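Local coordinates for protein tapirin (Caldicellulosiruptor hydrothermalis, PDB 6N2C) that probably binds cellulose and aids attachment of the cell to it through a beta-helical C-terminal domain, which also carries a zinc ion, at residues D296-R301 and N306-N311; N250-T255 and P450-E455; S421-I426 and N432-N437. All coordinates share one frame; numbering follows the deposited sequence. Where two conformers were deposited one is given.

Contact 1: residues D296-R301 and N306-N311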
loop_
_atom_site.group_PDB
_atom_site.type_symbol
_atom_site.label_atom_id
_atom_site.label_comp_id
_atom_site.label_asym_id
_atom_site.label_seq_id
_atom_site.Cartn_x
_atom_site.Cartn_y
_atom_site.Cartn_z
ATOM N N ASP A 296 2.425 9.656 3.418
ATOM C CA ASP A 296 3.172 10.823 3.855
ATOM C C ASP A 296 4.280 11.143 2.833
ATOM O O ASP A 296 4.395 12.280 2.356
ATOM C CB ASP A 296 3.775 10.637 5.202
ATOM C CG ASP A 296 4.676 11.768 5.631
ATOM O OD1 ASP A 296 4.232 12.907 5.821
ATOM O OD2 ASP A 296 5.885 11.497 5.755
ATOM N N THR A 297 5.105 10.168 2.586
ATOM C CA THR A 297 6.267 10.328 1.761
ATOM C C THR A 297 6.280 9.167 0.791
ATOM O O THR A 297 6.126 8.010 1.162
ATOM C CB THR A 297 7.542 10.306 2.578
ATOM O OG1 THR A 297 7.635 11.457 3.418
ATOM C CG2 THR A 297 8.803 10.252 1.694
ATOM N N LEU A 298 6.469 9.447 -0.491
ATOM C CA LEU A 298 6.743 8.422 -1.507
ATOM C C LEU A 298 8.203 8.552 -2.038
ATOM O O LEU A 298 8.514 9.586 -2.597
ATOM C CB LEU A 298 5.764 8.517 -2.676
ATOM C CG LEU A 298 5.971 7.559 -3.873
ATOM C CD1 LEU A 298 6.074 6.124 -3.432
ATOM C CD2 LEU A 298 4.843 7.741 -4.887
ATOM N N ASP A 299 9.024 7.548 -1.728
ATOM C CA ASP A 299 10.492 7.523 -2.053
ATOM C C ASP A 299 10.756 6.604 -3.221
ATOM O O ASP A 299 10.558 5.381 -3.131
ATOM C CB ASP A 299 11.311 7.127 -0.804
ATOM C CG ASP A 299 11.580 8.288 0.135
ATOM O OD1 ASP A 299 11.551 9.447 -0.265
ATOM O OD2 ASP A 299 11.897 8.027 1.314
ATOM N N ILE A 300 11.119 7.186 -4.353
ATOM C CA ILE A 300 11.588 6.458 -5.476
ATOM C C ILE A 300 13.070 6.838 -5.671
ATOM O O ILE A 300 13.399 7.641 -6.561
ATOM C CB ILE A 300 10.782 6.696 -6.746
ATOM C CG1 ILE A 300 9.288 6.537 -6.473
ATOM C CG2 ILE A 300 11.189 5.758 -7.874
ATOM C CD1 ILE A 300 8.477 6.997 -7.631
ATOM N N ARG A 301 13.892 6.320 -4.787
ATOM C CA ARG A 301 15.289 6.813 -4.716
ATOM C C ARG A 301 16.337 5.708 -4.853
ATOM O O ARG A 301 17.365 5.937 -5.468
ATOM C CB ARG A 301 15.549 7.433 -3.379
ATOM C CG ARG A 301 14.690 8.638 -3.130
ATOM C CD ARG A 301 15.211 9.498 -1.970
ATOM N NE ARG A 301 15.006 8.906 -0.704
ATOM C CZ ARG A 301 15.328 9.457 0.463
ATOM N NH1 ARG A 301 15.891 10.657 0.531
ATOM N NH2 ARG A 301 15.086 8.812 1.576
ATOM N N ASN A 306 12.862 1.104 -11.221
ATOM C CA ASN A 306 11.562 1.089 -10.475
ATOM C C ASN A 306 10.508 1.610 -11.387
ATOM O O ASN A 306 10.743 2.339 -12.405
ATOM C CB ASN A 306 11.662 1.955 -9.258
ATOM C CG ASN A 306 12.653 1.468 -8.274
ATOM O OD1 ASN A 306 12.526 0.327 -7.719
ATOM N ND2 ASN A 306 13.579 2.369 -7.875
ATOM N N LEU A 307 9.242 1.367 -11.028
ATOM C CA LEU A 307 8.164 1.964 -11.822
ATOM C C LEU A 307 6.965 2.155 -10.879
ATOM O O LEU A 307 6.516 1.185 -10.289
ATOM C CB LEU A 307 7.738 1.066 -12.948
ATOM C CG LEU A 307 6.565 1.552 -13.833
ATOM C CD1 LEU A 307 6.830 2.911 -14.353
ATOM C CD2 LEU A 307 6.176 0.578 -14.904
ATOM N N VAL A 308 6.573 3.381 -10.665
ATOM C CA VAL A 308 5.346 3.697 -9.928
ATOM C C VAL A 308 4.356 4.309 -10.973
ATOM O O VAL A 308 4.604 5.376 -11.517
ATOM C CB VAL A 308 5.542 4.673 -8.786
ATOM C CG1 VAL A 308 4.172 4.974 -8.171
ATOM C CG2 VAL A 308 6.478 4.065 -7.733
ATOM N N THR A 309 3.281 3.556 -11.305
ATOM C CA THR A 309 2.301 3.970 -12.249
ATOM C C THR A 309 1.024 4.435 -11.513
ATOM O O THR A 309 0.508 3.657 -10.660
ATOM C CB THR A 309 1.964 2.797 -13.180
ATOM O OG1 THR A 309 3.146 2.422 -13.923
ATOM C CG2 THR A 309 0.937 3.200 -14.144
ATOM N N ILE A 310 0.552 5.645 -11.784
ATOM C CA ILE A 310 -0.619 6.230 -11.119
ATOM C C ILE A 310 -1.760 6.360 -12.113
ATOM O O ILE A 310 -1.628 7.063 -13.140
ATOM C CB ILE A 310 -0.309 7.636 -10.546
ATOM C CG1 ILE A 310 0.874 7.622 -9.576
ATOM C CG2 ILE A 310 -1.542 8.310 -9.885
ATOM C CD1 ILE A 310 0.751 6.734 -8.376
ATOM N N ASN A 311 -2.878 5.650 -11.847
ATOM C CA ASN A 311 -4.075 5.671 -12.676
ATOM C C ASN A 311 -5.103 6.782 -12.323
ATOM O O ASN A 311 -5.789 7.293 -13.237
ATOM C CB ASN A 311 -4.689 4.262 -12.716
ATOM C CG ASN A 311 -3.850 3.317 -13.543
ATOM O OD1 ASN A 311 -3.821 3.454 -14.755
ATOM N ND2 ASN A 311 -3.290 2.303 -12.940
#
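Ile300 and Val308 carry this contact between two neighbouring walls of the beta-helix, with the turn between strands 297-300 and 307-310 holding only a few residues. The apolar packing comes first. Ile300 stretches its outer methyl against one methyl of Val308, Ile300 CD1 to Val308 CG2 being 3.6 Å, and Ile300 CG1 lies 3.9 Å from that same Val308 CG2. With CG1 anti to the backbone N (chi1 176°), Val308 turns CG2 to Ile300 and CG1 to Leu298. That last pair is looser, with Leu298 CD2 4.3 Å from Val308 CG1. Met326, on strand 326-328, which pairs with strand 307-310 in the next coil, touches both Leu298 and Ile300.

The one polar side chain in the packing is Asn306. It and Ile300 run past each other in opposite senses, and Ile300 CG2 lies against both CB and ND2 of Asn306, 4.1 Å from each. The amide is engaged with backbone near the turn and on another coil, ND2 giving a hydrogen bond to Asn302 O and OD1 taking one from Asp286 N.

No hydrogen bond joins the two segments. They meet through van der Waals packing, and both ends of the buried Asn306 amide bond to main-chain atoms.

Contact 2: residues N250-T255 and P450-E455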
loop_
_atom_site.group_PDB
_atom_site.type_symbol
_atom_site.label_atom_id
_atom_site.label_comp_id
_atom_site.label_asym_id
_atom_site.label_seq_id
_atom_site.Cartn_x
_atom_site.Cartn_y
_atom_site.Cartn_z
ATOM N N ASN A 250 -7.079 -6.003 -4.300
ATOM C CA ASN A 250 -8.150 -5.489 -5.200
ATOM C C ASN A 250 -8.739 -4.187 -4.698
ATOM O O ASN A 250 -8.912 -3.211 -5.464
ATOM C CB ASN A 250 -9.227 -6.531 -5.427
ATOM C CG ASN A 250 -10.143 -6.171 -6.571
ATOM O OD1 ASN A 250 -9.676 -5.797 -7.648
ATOM N ND2 ASN A 250 -11.445 -6.210 -6.325
ATOM N N ASN A 251 -9.036 -4.126 -3.406
ATOM C CA ASN A 251 -9.755 -2.953 -2.851
ATOM C C ASN A 251 -8.786 -2.021 -2.103
ATOM O O ASN A 251 -8.142 -1.182 -2.729
ATOM C CB ASN A 251 -10.961 -3.392 -2.032
ATOM C CG ASN A 251 -11.828 -2.242 -1.642
ATOM O OD1 ASN A 251 -12.292 -1.475 -2.512
ATOM N ND2 ASN A 251 -11.995 -2.048 -0.378
ATOM N N LEU A 252 -8.598 -2.180 -0.816
ATOM C CA LEU A 252 -7.671 -1.264 -0.189
ATOM C C LEU A 252 -6.588 -1.966 0.616
ATOM O O LEU A 252 -6.819 -2.964 1.304
ATOM C CB LEU A 252 -8.375 -0.178 0.645
ATOM C CG LEU A 252 -8.941 -0.734 1.948
ATOM C CD1 LEU A 252 -7.909 -0.787 3.064
ATOM C CD2 LEU A 252 -10.161 0.086 2.365
ATOM N N MET A 253 -5.404 -1.358 0.530
ATOM C CA MET A 253 -4.288 -1.683 1.393
ATOM C C MET A 253 -4.013 -0.460 2.188
ATOM O O MET A 253 -3.761 0.632 1.649
ATOM C CB MET A 253 -3.046 -2.087 0.577
ATOM C CG MET A 253 -1.818 -2.340 1.442
ATOM S SD MET A 253 -0.587 -3.111 0.385
ATOM C CE MET A 253 0.654 -3.479 1.599
ATOM N N TYR A 254 -4.077 -0.602 3.532
ATOM C CA TYR A 254 -3.808 0.460 4.464
ATOM C C TYR A 254 -2.673 0.054 5.397
ATOM O O TYR A 254 -2.703 -1.029 5.905
ATOM C CB TYR A 254 -5.046 0.781 5.393
ATOM C CG TYR A 254 -4.632 1.715 6.542
ATOM C CD1 TYR A 254 -4.573 3.121 6.343
ATOM C CD2 TYR A 254 -4.268 1.253 7.828
ATOM C CE1 TYR A 254 -4.115 3.962 7.327
ATOM C CE2 TYR A 254 -3.840 2.111 8.815
ATOM C CZ TYR A 254 -3.788 3.442 8.595
ATOM O OH TYR A 254 -3.391 4.268 9.575
ATOM N N THR A 255 -1.701 0.958 5.682
ATOM C CA THR A 255 -0.732 0.752 6.766
ATOM C C THR A 255 -0.561 2.038 7.507
ATOM O O THR A 255 -0.633 3.101 6.908
ATOM C CB THR A 255 0.630 0.235 6.292
ATOM O OG1 THR A 255 1.446 1.312 5.805
ATOM C CG2 THR A 255 0.525 -0.869 5.328
ATOM N N PRO A 450 -11.008 9.046 2.362
ATOM C CA PRO A 450 -12.099 8.115 2.194
ATOM C C PRO A 450 -12.657 7.693 3.549
ATOM O O PRO A 450 -11.935 7.504 4.514
ATOM C CB PRO A 450 -11.450 6.933 1.490
ATOM C CG PRO A 450 -10.376 7.561 0.660
ATOM C CD PRO A 450 -9.809 8.511 1.707
ATOM N N ALA A 451 -13.976 7.540 3.569
ATOM C CA ALA A 451 -14.692 7.169 4.771
ATOM C C ALA A 451 -14.222 5.859 5.326
ATOM O O ALA A 451 -14.056 5.761 6.526
ATOM C CB ALA A 451 -16.196 7.088 4.519
ATOM N N ILE A 452 -13.915 4.935 4.452
ATOM C CA ILE A 452 -13.405 3.636 4.900
ATOM C C ILE A 452 -12.129 3.788 5.717
ATOM O O ILE A 452 -11.938 3.079 6.725
ATOM C CB ILE A 452 -13.279 2.614 3.760
ATOM C CG1 ILE A 452 -13.110 1.204 4.221
ATOM C CG2 ILE A 452 -12.091 2.964 2.866
ATOM C CD1 ILE A 452 -14.213 0.647 5.059
ATOM N N ILE A 453 -11.225 4.701 5.324
ATOM C CA ILE A 453 -10.004 4.915 6.072
ATOM C C ILE A 453 -10.258 5.585 7.407
ATOM O O ILE A 453 -9.667 5.204 8.429
ATOM C CB ILE A 453 -8.977 5.784 5.245
ATOM C CG1 ILE A 453 -8.630 5.089 3.933
ATOM C CG2 ILE A 453 -7.780 6.201 6.114
ATOM C CD1 ILE A 453 -7.863 3.784 4.025
ATOM N N GLU A 454 -11.177 6.564 7.438
ATOM C CA GLU A 454 -11.597 7.176 8.664
ATOM C C GLU A 454 -12.061 6.132 9.655
ATOM O O GLU A 454 -11.622 6.171 10.854
ATOM C CB GLU A 454 -12.702 8.195 8.452
ATOM C CG GLU A 454 -12.229 9.427 7.769
ATOM C CD GLU A 454 -13.379 10.403 7.405
ATOM O OE1 GLU A 454 -14.570 10.170 7.831
ATOM O OE2 GLU A 454 -13.071 11.332 6.590
ATOM N N GLU A 455 -12.854 5.205 9.170
ATOM C CA GLU A 455 -13.443 4.179 10.089
ATOM C C GLU A 455 -12.383 3.197 10.554
ATOM O O GLU A 455 -12.325 2.845 11.733
ATOM C CB GLU A 455 -14.611 3.455 9.446
ATOM C CG GLU A 455 -15.767 4.346 9.059
ATOM C CD GLU A 455 -16.370 5.034 10.330
ATOM O OE1 GLU A 455 -16.483 6.296 10.358
ATOM O OE2 GLU A 455 -16.520 4.296 11.310
#
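Leu252 and Ile452 make the closest touch where helix 451-457 lies against one wall of the beta-helix. In the conformer described here, one of two modelled for this leucine, Leu252 CD2 comes to 3.5 Å from Ile452 CG2 and 3.7 Å from Ile452 CG1, wedged between both branches of the isoleucine. The leucine reaches there with CG between its backbone N and carbonyl carbon (chi1 73°), and the precise fit may differ in the other conformer. Beside this pair, Ile453 extends its CD1 obliquely to the Tyr254 ring, 4.1 Å from CD1 of the tyrosine.

The next shell sets these groups in place. Leu273, on the neighbouring strand 273-276, touches both Leu252 and Ile453, and Ile180 and Ile233 also touch Leu252. Tyr254 has its OH hydrogen-bonded to Asp277, which anchors the far end of the ring. On the helix side of the contact, Pro450 sits at the N-cap, and Pro450 O accepts from Glu454 N at 3.2 Å, starting the helix that presents Ile452 and Ile453.

With no hydrogen bond across the segments, the helix is held to the wall at this point by apolar contact alone, and the tyrosine hydroxyl is bonded instead to Asp277, just after the adjacent strand 273-276.

Contact 3: residues S421-I426 and N432-N437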
loop_
_atom_site.group_PDB
_atom_site.type_symbol
_atom_site.label_atom_id
_atom_site.label_comp_id
_atom_site.label_asym_id
_atom_site.label_seq_id
_atom_site.Cartn_x
_atom_site.Cartn_y
_atom_site.Cartn_z
ATOM N N SER A 421 6.598 36.728 -10.189
ATOM C CA SER A 421 7.770 37.603 -10.361
ATOM C C SER A 421 8.750 36.838 -11.253
ATOM O O SER A 421 9.220 35.732 -10.903
ATOM C CB SER A 421 8.399 37.951 -9.051
ATOM O OG SER A 421 9.469 38.879 -9.200
ATOM N N ILE A 422 8.977 37.374 -12.425
ATOM C CA ILE A 422 10.015 36.835 -13.306
ATOM C C ILE A 422 11.422 37.006 -12.653
ATOM O O ILE A 422 11.798 38.129 -12.257
ATOM C CB ILE A 422 9.965 37.512 -14.662
ATOM C CG1 ILE A 422 8.635 37.156 -15.372
ATOM C CG2 ILE A 422 11.074 36.963 -15.579
ATOM C CD1 ILE A 422 8.437 37.886 -16.689
ATOM N N PRO A 423 12.171 35.886 -12.512
ATOM C CA PRO A 423 13.476 35.964 -11.803
ATOM C C PRO A 423 14.541 36.545 -12.707
ATOM O O PRO A 423 14.345 36.652 -13.908
ATOM C CB PRO A 423 13.775 34.521 -11.453
ATOM C CG PRO A 423 13.078 33.709 -12.504
ATOM C CD PRO A 423 11.848 34.489 -12.887
ATOM N N GLN A 424 15.577 37.100 -12.055
ATOM C CA GLN A 424 16.645 37.785 -12.768
ATOM C C GLN A 424 17.551 36.715 -13.434
ATOM O O GLN A 424 17.588 35.548 -13.039
ATOM C CB GLN A 424 17.514 38.559 -11.758
ATOM C CG GLN A 424 16.895 39.752 -11.073
ATOM C CD GLN A 424 17.760 40.241 -9.856
ATOM O OE1 GLN A 424 18.982 40.013 -9.782
ATOM N NE2 GLN A 424 17.108 40.943 -8.931
ATOM N N ASN A 425 18.376 37.182 -14.355
ATOM C CA ASN A 425 19.484 36.424 -14.964
ATOM C C ASN A 425 19.001 35.096 -15.681
ATOM O O ASN A 425 19.720 34.091 -15.699
ATOM C CB ASN A 425 20.522 36.074 -13.925
ATOM C CG ASN A 425 21.111 37.304 -13.233
ATOM O OD1 ASN A 425 21.216 38.355 -13.831
ATOM N ND2 ASN A 425 21.366 37.169 -11.940
ATOM N N ILE A 426 17.808 35.138 -16.237
ATOM C CA ILE A 426 17.280 33.978 -17.044
ATOM C C ILE A 426 18.104 33.927 -18.366
ATOM O O ILE A 426 18.321 34.956 -18.975
ATOM C CB ILE A 426 15.851 34.152 -17.391
ATOM C CG1 ILE A 426 15.008 34.139 -16.079
ATOM C CG2 ILE A 426 15.382 32.990 -18.292
ATOM C CD1 ILE A 426 13.583 34.644 -16.240
ATOM N N ASN A 432 11.695 34.073 -23.122
ATOM C CA ASN A 432 10.389 34.165 -23.782
ATOM C C ASN A 432 9.273 33.442 -23.041
ATOM O O ASN A 432 8.137 33.893 -23.052
ATOM C CB ASN A 432 10.406 33.678 -25.265
ATOM C CG ASN A 432 10.596 32.167 -25.443
ATOM O OD1 ASN A 432 11.574 31.561 -24.971
ATOM N ND2 ASN A 432 9.680 31.547 -26.213
ATOM N N LEU A 433 9.640 32.365 -22.387
ATOM C CA LEU A 433 8.672 31.425 -21.801
ATOM C C LEU A 433 7.925 32.093 -20.643
ATOM O O LEU A 433 6.808 31.653 -20.297
ATOM C CB LEU A 433 9.384 30.224 -21.282
ATOM C CG LEU A 433 10.119 29.328 -22.295
ATOM C CD1 LEU A 433 10.752 28.148 -21.615
ATOM C CD2 LEU A 433 9.208 28.965 -23.482
ATOM N N PHE A 434 8.561 33.055 -19.986
ATOM C CA PHE A 434 8.045 33.564 -18.743
ATOM C C PHE A 434 7.070 34.726 -18.946
ATOM O O PHE A 434 7.356 35.676 -19.685
ATOM C CB PHE A 434 9.204 34.010 -17.847
ATOM C CG PHE A 434 10.139 32.912 -17.410
ATOM C CD1 PHE A 434 11.106 32.383 -18.281
ATOM C CD2 PHE A 434 10.123 32.453 -16.082
ATOM C CE1 PHE A 434 11.941 31.396 -17.889
ATOM C CE2 PHE A 434 11.005 31.513 -15.670
ATOM C CZ PHE A 434 11.938 30.967 -16.560
ATOM N N VAL A 435 5.955 34.709 -18.208
ATOM C CA VAL A 435 4.931 35.753 -18.227
ATOM C C VAL A 435 4.591 36.187 -16.785
ATOM O O VAL A 435 4.365 35.286 -15.929
ATOM C CB VAL A 435 3.694 35.216 -18.860
ATOM C CG1 VAL A 435 2.575 36.273 -18.760
ATOM C CG2 VAL A 435 3.957 34.835 -20.305
ATOM N N GLN A 436 4.604 37.497 -16.471
ATOM C CA GLN A 436 4.480 37.917 -15.089
ATOM C C GLN A 436 3.050 38.213 -14.796
ATOM O O GLN A 436 2.416 38.914 -15.544
ATOM C CB GLN A 436 5.292 39.180 -14.753
ATOM C CG GLN A 436 5.370 39.495 -13.291
ATOM C CD GLN A 436 6.558 40.396 -12.923
ATOM O OE1 GLN A 436 7.729 39.942 -12.853
ATOM N NE2 GLN A 436 6.267 41.660 -12.627
ATOM N N ASN A 437 2.548 37.634 -13.698
ATOM C CA ASN A 437 1.174 37.910 -13.247
ATOM C C ASN A 437 1.312 37.976 -11.747
ATOM O O ASN A 437 1.351 36.924 -11.081
ATOM C CB ASN A 437 0.189 36.818 -13.663
ATOM C CG ASN A 437 -1.183 37.028 -12.995
ATOM O OD1 ASN A 437 -1.351 38.004 -12.266
ATOM N ND2 ASN A 437 -2.111 36.105 -13.214
HETATM O O HOH W 1 10.341 40.777 -12.409
#
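Ser421 and Gln436 bring their CA atoms to 5.8 Å, the nearest approach between an irregular loop, 421-426, and the short strand 434-436. That strand is the outermost one on its face of the parallel beta-helix; it pairs with strand 416-419, and the loop leaves that same neighbour and bends over the end of the stack before the chain returns.

Phe434 is the main apolar anchor. Its ring receives Ile426 CD1 almost exactly over the centre of one face, 3.8 Å from the centroid and 4° off the normal, a clear CH-pi contact. The second branch of the isoleucine closes on the rim, Ile426 CG2 lying 3.8 Å from Phe434 CE1. Pro423 approaches the ring obliquely, its CD 4.2 Å from Phe434 CE2, and Ile422 CG1 rests on the CB of the phenylalanine. Ile400, from strand 400-403, touches both Pro423 and Phe434, while Ile402 meets Ile426, so loop and ring close over the last coil together. An alanine in place of Phe434 is likely to leave Ile426 CD1 without its aromatic platform and to open a gap between the loop and Ile400.

Gln436 adds the polar tie. With CG anti to the backbone N (chi1 -170°) and the chain extended beyond it, the side chain runs across Ile422 to the loop's main chain. Ile422 N donates to Gln436 OE1 over 2.9 Å, the N-H pointing nearly straight at the oxygen (162°) and N lying tilted somewhat from the carbonyl plane. A water gives a second hydrogen bond to Gln436 OE1, at 2.8 Å, and its other proton goes to Ile422 O.

In the fold
All three contacts use strands of one beta-helix; helix 451-457 of contact 2 packs on its outside. Contact 3 is its terminal piece, about 40 Å from the chain centre, whereas contacts 1 and 2 lie within 11 Å of it. Centre to centre, contacts 1 and 2 are 19 Å apart, contacts 1 and 3 are 31 Å, and contacts 2 and 3 are 43 Å; none touches another. Strand 252-255 comes first along the chain, then contact 1, then contact 3, and only afterwards does the chain return to place helix 451-457. Strands 252-255 and 434-436 lie on the same face. Contact 1 packs the interior, contact 3 closes an end, and contact 2 fixes the returning chain outside.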